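Long-range contact in agglutinin (Rhizoctonia solani, PDB 4G9M), which is a fungal lectin with a ricin-type beta-trefoil domain and probably binds carbohydrates, forming a domain-swapped dimer: residues T67-I75 and V81-L90. Sequence-based numbering, arbitrary orientation.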
ATOM      1  N   THR B  67      15.378 -17.001  -5.356  1.00 18.84           N
ATOM      2  CA  THR B  67      13.995 -17.458  -5.414  1.00 17.63           C
ATOM      3  C   THR B  67      13.062 -16.430  -4.789  1.00 17.77           C
ATOM      4  O   THR B  67      13.507 -15.466  -4.155  1.00 19.61           O
ATOM      5  CB  THR B  67      13.804 -18.831  -4.760  1.00 19.74           C
ATOM      6  OG1 THR B  67      14.254 -18.801  -3.399  1.00 17.88           O
ATOM      7  CG2 THR B  67      14.576 -19.893  -5.523  1.00 22.56           C
ATOM      8  N   TYR B  68      11.766 -16.642  -4.968  1.00 18.97           N
ATOM      9  CA  TYR B  68      10.783 -15.641  -4.612  1.00 16.90           C
ATOM     10  C   TYR B  68       9.924 -16.052  -3.433  1.00 19.98           C
ATOM     11  O   TYR B  68       9.770 -17.244  -3.133  1.00 19.78           O
ATOM     12  CB  TYR B  68       9.864 -15.386  -5.803  1.00 17.41           C
ATOM     13  CG  TYR B  68      10.559 -14.798  -7.002  1.00 18.60           C
ATOM     14  CD1 TYR B  68      11.228 -15.612  -7.910  1.00 17.65           C
ATOM     15  CD2 TYR B  68      10.577 -13.412  -7.216  1.00 17.32           C
ATOM     16  CE1 TYR B  68      11.869 -15.071  -9.019  1.00 20.67           C
ATOM     17  CE2 TYR B  68      11.226 -12.865  -8.327  1.00 17.89           C
ATOM     18  CZ  TYR B  68      11.861 -13.696  -9.217  1.00 21.86           C
ATOM     19  OH  TYR B  68      12.504 -13.160 -10.316  1.00 22.65           O
ATOM     20  N   VAL B  69       9.329 -15.059  -2.785  1.00 16.49           N
ATOM     21  CA  VAL B  69       8.272 -15.334  -1.809  1.00 17.45           C
ATOM     22  C   VAL B  69       7.135 -16.031  -2.528  1.00 17.95           C
ATOM     23  O   VAL B  69       6.551 -15.483  -3.464  1.00 18.41           O
ATOM     24  CB  VAL B  69       7.748 -14.044  -1.163  1.00 16.22           C
ATOM     25  CG1 VAL B  69       6.401 -14.283  -0.440  1.00 19.92           C
ATOM     26  CG2 VAL B  69       8.804 -13.493  -0.210  1.00 22.34           C
ATOM     27  N   GLY B  70       6.831 -17.244  -2.084  1.00 15.97           N
ATOM     28  CA  GLY B  70       5.817 -18.051  -2.727  1.00 17.68           C
ATOM     29  C   GLY B  70       5.048 -18.840  -1.700  1.00 16.59           C
ATOM     30  O   GLY B  70       4.953 -18.449  -0.526  1.00 20.59           O
ATOM     31  N   THR B  71       4.484 -19.958  -2.133  1.00 17.04           N
ATOM     32  CA  THR B  71       3.635 -20.747  -1.247  1.00 18.37           C
ATOM     33  C   THR B  71       3.882 -22.251  -1.376  1.00 17.30           C
ATOM     34  O   THR B  71       4.255 -22.747  -2.435  1.00 19.99           O
ATOM     35  CB  THR B  71       2.142 -20.414  -1.470  1.00 18.49           C
ATOM     36  OG1 THR B  71       1.324 -21.119  -0.519  1.00 19.85           O
ATOM     37  CG2 THR B  71       1.724 -20.780  -2.881  1.00 19.50           C
ATOM     38  N   ALA B  72       3.682 -22.950  -0.263  1.00 17.98           N
ATOM     39  CA  ALA B  72       3.781 -24.408  -0.182  1.00 19.43           C
ATOM     40  C   ALA B  72       2.623 -25.141  -0.852  1.00 23.71           C
ATOM     41  O   ALA B  72       2.787 -26.274  -1.299  1.00 21.83           O
ATOM     42  CB  ALA B  72       3.842 -24.820   1.277  1.00 20.52           C
ATOM     43  N   SER B  73       1.445 -24.520  -0.863  1.00 18.31           N
ATOM     44  CA  SER B  73       0.232 -25.181  -1.353  1.00 16.64           C
ATOM     45  C   SER B  73      -0.799 -24.105  -1.638  1.00 17.14           C
ATOM     46  O   SER B  73      -0.503 -22.924  -1.459  1.00 18.13           O
ATOM     47  CB  SER B  73      -0.297 -26.215  -0.339  1.00 21.25           C
ATOM     48  OG  SER B  73      -0.736 -25.631   0.867  1.00 25.71           O
ATOM     49  N   ASN B  74      -1.988 -24.501  -2.086  1.00 16.49           N
ATOM     50  CA  ASN B  74      -3.062 -23.548  -2.364  1.00 16.14           C
ATOM     51  C   ASN B  74      -3.216 -22.596  -1.191  1.00 22.47           C
ATOM     52  O   ASN B  74      -3.332 -23.036  -0.050  1.00 19.92           O
ATOM     53  CB  ASN B  74      -4.388 -24.263  -2.616  1.00 20.00           C
ATOM     54  CG  ASN B  74      -4.322 -25.238  -3.765  1.00 25.15           C
ATOM     55  OD1 ASN B  74      -4.567 -26.436  -3.595  1.00 28.14           O
ATOM     56  ND2 ASN B  74      -3.997 -24.735  -4.945  1.00 18.00           N
ATOM     57  N   ILE B  75      -3.184 -21.297  -1.467  1.00 18.68           N
ATOM     58  CA  ILE B  75      -3.179 -20.316  -0.390  1.00 20.33           C
ATOM     59  C   ILE B  75      -4.483 -20.371   0.413  1.00 22.44           C
ATOM     60  O   ILE B  75      -5.579 -20.218  -0.143  1.00 19.46           O
ATOM     61  CB  ILE B  75      -2.888 -18.887  -0.917  1.00 20.58           C
ATOM     62  CG1 ILE B  75      -1.465 -18.814  -1.474  1.00 20.84           C
ATOM     63  CG2 ILE B  75      -3.089 -17.862   0.179  1.00 25.78           C
ATOM     64  CD1 ILE B  75      -1.120 -17.466  -2.149  1.00 21.05           C
ATOM     65  N   VAL B  81       4.522 -19.830   3.947  1.00 18.12           N
ATOM     66  CA  VAL B  81       5.227 -18.983   2.997  1.00 17.69           C
ATOM     67  C   VAL B  81       6.616 -19.589   2.800  1.00 17.33           C
ATOM     68  O   VAL B  81       7.302 -19.903   3.767  1.00 19.45           O
ATOM     69  CB  VAL B  81       5.338 -17.546   3.520  1.00 15.18           C
ATOM     70  CG1 VAL B  81       6.101 -16.678   2.546  1.00 18.74           C
ATOM     71  CG2 VAL B  81       3.936 -16.985   3.762  1.00 14.82           C
ATOM     72  N   VAL B  82       7.015 -19.777   1.547  1.00 18.87           N
ATOM     73  CA  VAL B  82       8.250 -20.492   1.240  1.00 15.33           C
ATOM     74  C   VAL B  82       8.965 -19.866   0.053  1.00 19.63           C
ATOM     75  O   VAL B  82       8.361 -19.109  -0.723  1.00 19.57           O
ATOM     76  CB  VAL B  82       7.982 -21.973   0.893  1.00 18.04           C
ATOM     77  CG1 VAL B  82       7.355 -22.720   2.085  1.00 18.53           C
ATOM     78  CG2 VAL B  82       7.117 -22.099  -0.375  1.00 19.23           C
ATOM     79  N   GLY B  83      10.252 -20.176  -0.086  1.00 19.18           N
ATOM     80  CA  GLY B  83      11.008 -19.762  -1.257  1.00 17.26           C
ATOM     81  C   GLY B  83      10.626 -20.619  -2.450  1.00 20.16           C
ATOM     82  O   GLY B  83      10.544 -21.842  -2.341  1.00 20.84           O
ATOM     83  N   SER B  84      10.402 -19.986  -3.599  1.00 19.20           N
ATOM     84  CA  SER B  84       9.856 -20.704  -4.754  1.00 16.77           C
ATOM     85  C   SER B  84      10.374 -20.104  -6.050  1.00 16.31           C
ATOM     86  O   SER B  84      10.691 -18.917  -6.106  1.00 17.07           O
ATOM     87  CB  SER B  84       8.327 -20.624  -4.747  1.00 17.62           C
ATOM     88  OG  SER B  84       7.752 -21.377  -5.811  1.00 20.58           O
ATOM     89  N   THR B  85      10.448 -20.924  -7.094  1.00 18.20           N
ATOM     90  CA  THR B  85      10.795 -20.433  -8.425  1.00 16.46           C
ATOM     91  C   THR B  85       9.529 -19.760  -8.996  1.00 16.50           C
ATOM     92  O   THR B  85       9.569 -19.084 -10.024  1.00 20.34           O
ATOM     93  CB  THR B  85      11.281 -21.595  -9.330  1.00 23.50           C
ATOM     94  OG1 THR B  85      12.268 -22.365  -8.631  1.00 40.62           O
ATOM     95  CG2 THR B  85      11.936 -21.092 -10.569  1.00 44.40           C
ATOM     96  N   THR B  86       8.404 -19.974  -8.316  1.00 15.68           N
ATOM     97  CA  THR B  86       7.149 -19.307  -8.663  1.00 15.14           C
ATOM     98  C   THR B  86       6.746 -18.278  -7.611  1.00 16.78           C
ATOM     99  O   THR B  86       6.296 -18.626  -6.511  1.00 17.16           O
ATOM    100  CB  THR B  86       5.991 -20.319  -8.826  1.00 15.44           C
ATOM    101  OG1 THR B  86       6.377 -21.348  -9.740  1.00 20.25           O
ATOM    102  CG2 THR B  86       4.746 -19.602  -9.378  1.00 17.99           C
ATOM    103  N   ALA B  87       6.898 -17.000  -7.945  1.00 16.43           N
ATOM    104  CA  ALA B  87       6.499 -15.943  -7.042  1.00 15.28           C
ATOM    105  C   ALA B  87       4.990 -15.909  -6.849  1.00 17.68           C
ATOM    106  O   ALA B  87       4.226 -16.063  -7.800  1.00 19.85           O
ATOM    107  CB  ALA B  87       6.963 -14.587  -7.578  1.00 17.86           C
ATOM    108  N   VAL B  88       4.561 -15.704  -5.610  1.00 16.94           N
ATOM    109  CA  VAL B  88       3.208 -15.238  -5.386  1.00 14.51           C
ATOM    110  C   VAL B  88       3.206 -13.711  -5.537  1.00 17.19           C
ATOM    111  O   VAL B  88       3.913 -13.015  -4.799  1.00 16.53           O
ATOM    112  CB  VAL B  88       2.720 -15.626  -3.978  1.00 15.45           C
ATOM    113  CG1 VAL B  88       1.446 -14.856  -3.602  1.00 19.30           C
ATOM    114  CG2 VAL B  88       2.493 -17.131  -3.897  1.00 16.81           C
ATOM    115  N   PRO B  89       2.436 -13.175  -6.505  1.00 20.58           N
ATOM    116  CA  PRO B  89       2.387 -11.713  -6.630  1.00 16.88           C
ATOM    117  C   PRO B  89       1.711 -11.067  -5.423  1.00 23.07           C
ATOM    118  O   PRO B  89       0.757 -11.628  -4.877  1.00 19.12           O
ATOM    119  CB  PRO B  89       1.560 -11.498  -7.906  1.00 20.04           C
ATOM    120  CG  PRO B  89       0.649 -12.732  -7.958  1.00 20.44           C
ATOM    121  CD  PRO B  89       1.538 -13.848  -7.470  1.00 24.39           C
ATOM    122  N   LEU B  90       2.212  -9.898  -5.017  1.00 18.75           N
ATOM    123  CA  LEU B  90       1.806  -9.247  -3.769  1.00 16.29           C
ATOM    124  C   LEU B  90       1.358  -7.809  -4.024  1.00 16.09           C
ATOM    125  O   LEU B  90       1.635  -7.239  -5.083  1.00 15.17           O
ATOM    126  CB  LEU B  90       2.973  -9.227  -2.767  1.00 16.71           C
ATOM    127  CG  LEU B  90       3.693 -10.565  -2.551  1.00 18.26           C
ATOM    128  CD1 LEU B  90       5.039 -10.357  -1.858  1.00 18.62           C
ATOM    129  CD2 LEU B  90       2.817 -11.509  -1.751  1.00 19.89           C
TER
HETATM  130  O   HOH W   1       6.696 -12.706  -4.373  1.00 17.72           O
HETATM  131  O   HOH W   2       4.593 -20.350  -5.104  1.00 17.35           O
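The carbonyl oxygen of V69 is gripped twice: V88 N donates to V69 O at 2.9 Å, in the carbonyl plane, and a water bridges V69 O to V88 O. V69 stands where the chain turns a corner, and this pair of links ties that corner to the loop after strand 81-84. The hairpin itself is antiparallel: Y68 and S84 form one hydrogen-bonded pair, with Y68 N 2.8 Å from S84 O, and G70 and V82 form the next. In the second, G70 N meets V82 O almost end-on to the carbonyl but bent at the hydrogen (141°); the return bond, V82 N to G70 O at 3.2 Å, is straight there (168°), with its donor high above the carbonyl plane. A second water accepts from T71 N and donates to T86 O, so the returning loop is also pinned to the strand edge. With OG anti to the S84 backbone nitrogen (chi1 -177°), the hydroxyl accepts from T86 N in an ST turn and also bonds to the E30 carboxylate. On the strand edge away from V82, V88 comes alongside G70, with V88 CG2 3.6 Å from G70 CA. V88 CG1 meets I75 CD1 tip to tip at 3.9 Å, closing the far end of the 67-75 segment onto the loop. Y68 brings CB against A87 CB at 3.5 Å; S84 O lies in plane at the edge of the Y68 ring. On the other face V69 CG1 meets V81 CG1. Here the hairpin 68-71/81-84 of the beta-trefoil packs V69 and V81 on I34 of strand 32-37, while T71, I75, V81 and V88 touch Y126 of strand 122-128, and Y126 OH bonds to G70 O; Y68 and A87 lean on strand 58-62.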